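Local coordinates for protein carboxylase (Deinococcus radiodurans, PDB 5H80) that probably carboxylates biotin at the expense of ATP, as the biotin carboxylase domain of a single-chain bacterial carboxylase, at residues A[467-471]-A[472-476]. Numbering follows the deposited sequence.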
loop_
_atom_site.group_PDB
_atom_site.type_symbol
_atom_site.label_atom_id
_atom_site.label_comp_id
_atom_site.label_asym_id
_atom_site.label_seq_id
_atom_site.Cartn_x
_atom_site.Cartn_y
_atom_site.Cartn_z
ATOM N N PRO A 467 22.199 -15.340 -3.267
ATOM C CA PRO A 467 22.358 -15.304 -4.710
ATOM C C PRO A 467 21.412 -16.141 -5.513
ATOM O O PRO A 467 21.062 -15.839 -6.649
ATOM C CB PRO A 467 23.814 -15.822 -4.887
ATOM C CG PRO A 467 24.476 -15.638 -3.606
ATOM C CD PRO A 467 23.413 -15.697 -2.539
ATOM N N ASP A 468 21.171 -17.380 -5.041
ATOM C CA ASP A 468 20.301 -18.200 -5.772
ATOM C C ASP A 468 18.843 -17.613 -5.785
ATOM O O ASP A 468 18.193 -17.721 -6.764
ATOM C CB ASP A 468 20.196 -19.655 -5.231
ATOM C CG ASP A 468 21.509 -20.436 -5.295
ATOM O OD1 ASP A 468 22.465 -20.035 -5.999
ATOM O OD2 ASP A 468 21.518 -21.501 -4.625
ATOM N N VAL A 469 18.428 -16.884 -4.750
ATOM C CA VAL A 469 17.137 -16.234 -4.782
ATOM C C VAL A 469 17.202 -14.972 -5.744
ATOM O O VAL A 469 16.330 -14.761 -6.556
ATOM C CB VAL A 469 16.705 -15.816 -3.372
ATOM C CG1 VAL A 469 15.438 -15.000 -3.366
ATOM C CG2 VAL A 469 16.437 -17.026 -2.541
ATOM N N GLN A 470 18.302 -14.206 -5.591
ATOM C CA GLN A 470 18.585 -13.113 -6.496
ATOM C C GLN A 470 18.538 -13.438 -8.026
ATOM O O GLN A 470 17.966 -12.631 -8.758
ATOM C CB GLN A 470 19.891 -12.509 -6.098
ATOM C CG GLN A 470 19.892 -11.826 -4.760
ATOM C CD GLN A 470 21.285 -11.509 -4.284
ATOM O OE1 GLN A 470 22.269 -11.725 -4.989
ATOM N NE2 GLN A 470 21.383 -10.983 -3.098
ATOM N N HIS A 471 18.923 -14.655 -8.467
ATOM C CA HIS A 471 18.773 -15.118 -9.854
ATOM C C HIS A 471 17.583 -16.051 -10.103
ATOM O O HIS A 471 17.347 -16.355 -11.237
ATOM C CB HIS A 471 20.019 -15.863 -10.267
ATOM C CG HIS A 471 21.217 -15.007 -10.341
ATOM N ND1 HIS A 471 21.328 -13.990 -11.254
ATOM C CD2 HIS A 471 22.280 -14.915 -9.538
ATOM C CE1 HIS A 471 22.497 -13.382 -11.107
ATOM N NE2 HIS A 471 23.096 -13.903 -10.047
ATOM N N TYR A 472 16.798 -16.289 -9.016
ATOM C CA TYR A 472 15.695 -17.200 -8.977
ATOM C C TYR A 472 16.125 -18.584 -9.492
ATOM O O TYR A 472 15.332 -19.181 -10.297
ATOM C CB TYR A 472 14.459 -16.598 -9.692
ATOM C CG TYR A 472 13.213 -16.879 -8.911
ATOM C CD1 TYR A 472 12.931 -16.086 -7.776
ATOM C CD2 TYR A 472 12.394 -17.978 -9.204
ATOM C CE1 TYR A 472 11.806 -16.395 -6.934
ATOM C CE2 TYR A 472 11.210 -18.238 -8.413
ATOM C CZ TYR A 472 10.970 -17.505 -7.283
ATOM O OH TYR A 472 9.934 -17.821 -6.439
ATOM N N GLU A 473 17.315 -19.049 -9.114
ATOM C CA GLU A 473 17.753 -20.357 -9.562
ATOM C C GLU A 473 17.324 -21.342 -8.464
ATOM O O GLU A 473 18.143 -21.604 -7.542
ATOM C CB GLU A 473 19.225 -20.340 -9.737
ATOM C CG GLU A 473 19.639 -19.528 -10.939
ATOM C CD GLU A 473 21.162 -19.402 -11.059
ATOM O OE1 GLU A 473 21.917 -19.501 -10.079
ATOM O OE2 GLU A 473 21.586 -19.218 -12.185
ATOM N N LEU A 474 16.030 -21.712 -8.442
ATOM C CA LEU A 474 15.411 -22.298 -7.228
ATOM C C LEU A 474 14.517 -23.463 -7.677
ATOM O O LEU A 474 14.060 -23.523 -8.872
ATOM C CB LEU A 474 14.468 -21.260 -6.642
ATOM C CG LEU A 474 15.132 -19.997 -6.095
ATOM C CD1 LEU A 474 14.029 -18.979 -5.708
ATOM C CD2 LEU A 474 16.078 -20.260 -4.955
ATOM N N SER A 475 14.304 -24.390 -6.787
ATOM C CA SER A 475 13.312 -25.411 -6.956
ATOM C C SER A 475 12.630 -25.563 -5.591
ATOM O O SER A 475 13.105 -25.005 -4.590
ATOM C CB SER A 475 14.001 -26.848 -7.263
ATOM O OG SER A 475 14.752 -27.199 -6.128
ATOM N N THR A 476 11.616 -26.393 -5.535
ATOM C CA THR A 476 10.868 -26.615 -4.260
ATOM C C THR A 476 11.732 -27.347 -3.159
ATOM O O THR A 476 11.420 -27.263 -2.040
ATOM C CB THR A 476 9.559 -27.355 -4.540
ATOM O OG1 THR A 476 9.833 -28.559 -5.288
ATOM C CG2 THR A 476 8.603 -26.484 -5.370
HETATM O O HOH W 1 23.037 -18.005 -8.057
HETATM O O HOH W 2 20.461 -23.477 -6.898
#
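Leu474 CD2 approaches Val469 CG2 (4.1 Å) and also rests on the backbone of Asp468, while its CD1 sits over the centre of one face of the Tyr472 ring, 3.5 Å above the plane. Phe269 meets that ring edge-to-face, and the phenol OH hydrogen-bonds Asp256. With CG anti to the carbonyl carbon (chi1 -71°) and the chain extended beyond it, Glu473 lays its CG against His471 CB (3.7 Å).

Glu473 N donates to Asp468 O (2.8 Å), meeting the oxygen in the carbonyl plane. One residue earlier, Tyr472 N donates to Val469 O (2.9 Å) but comes from well above the carbonyl plane, off the lone pairs. With Tyr472 at positive phi (52°), this pair of bonds, one reaching back five residues and one three, makes a Schellman motif, which ends helix 467-471 and releases the chain into the loop before helix 478-481, in the C-terminal part of the biotin carboxylase fold.

The carboxylates of Asp468 and Glu473 come together next to His471, their planes 54° apart. Asp468 OD1 and Glu473 OE1 stand 4.2 Å apart, and one water lies within hydrogen-bonding distance of both, probably easing the repulsion between like charges, though it has more acceptors in reach than protons to give. A second water donates to Glu473 O and, weakly, to Asp468 OD2, an oxygen that also accepts a hydrogen bond from Trp478 NE1.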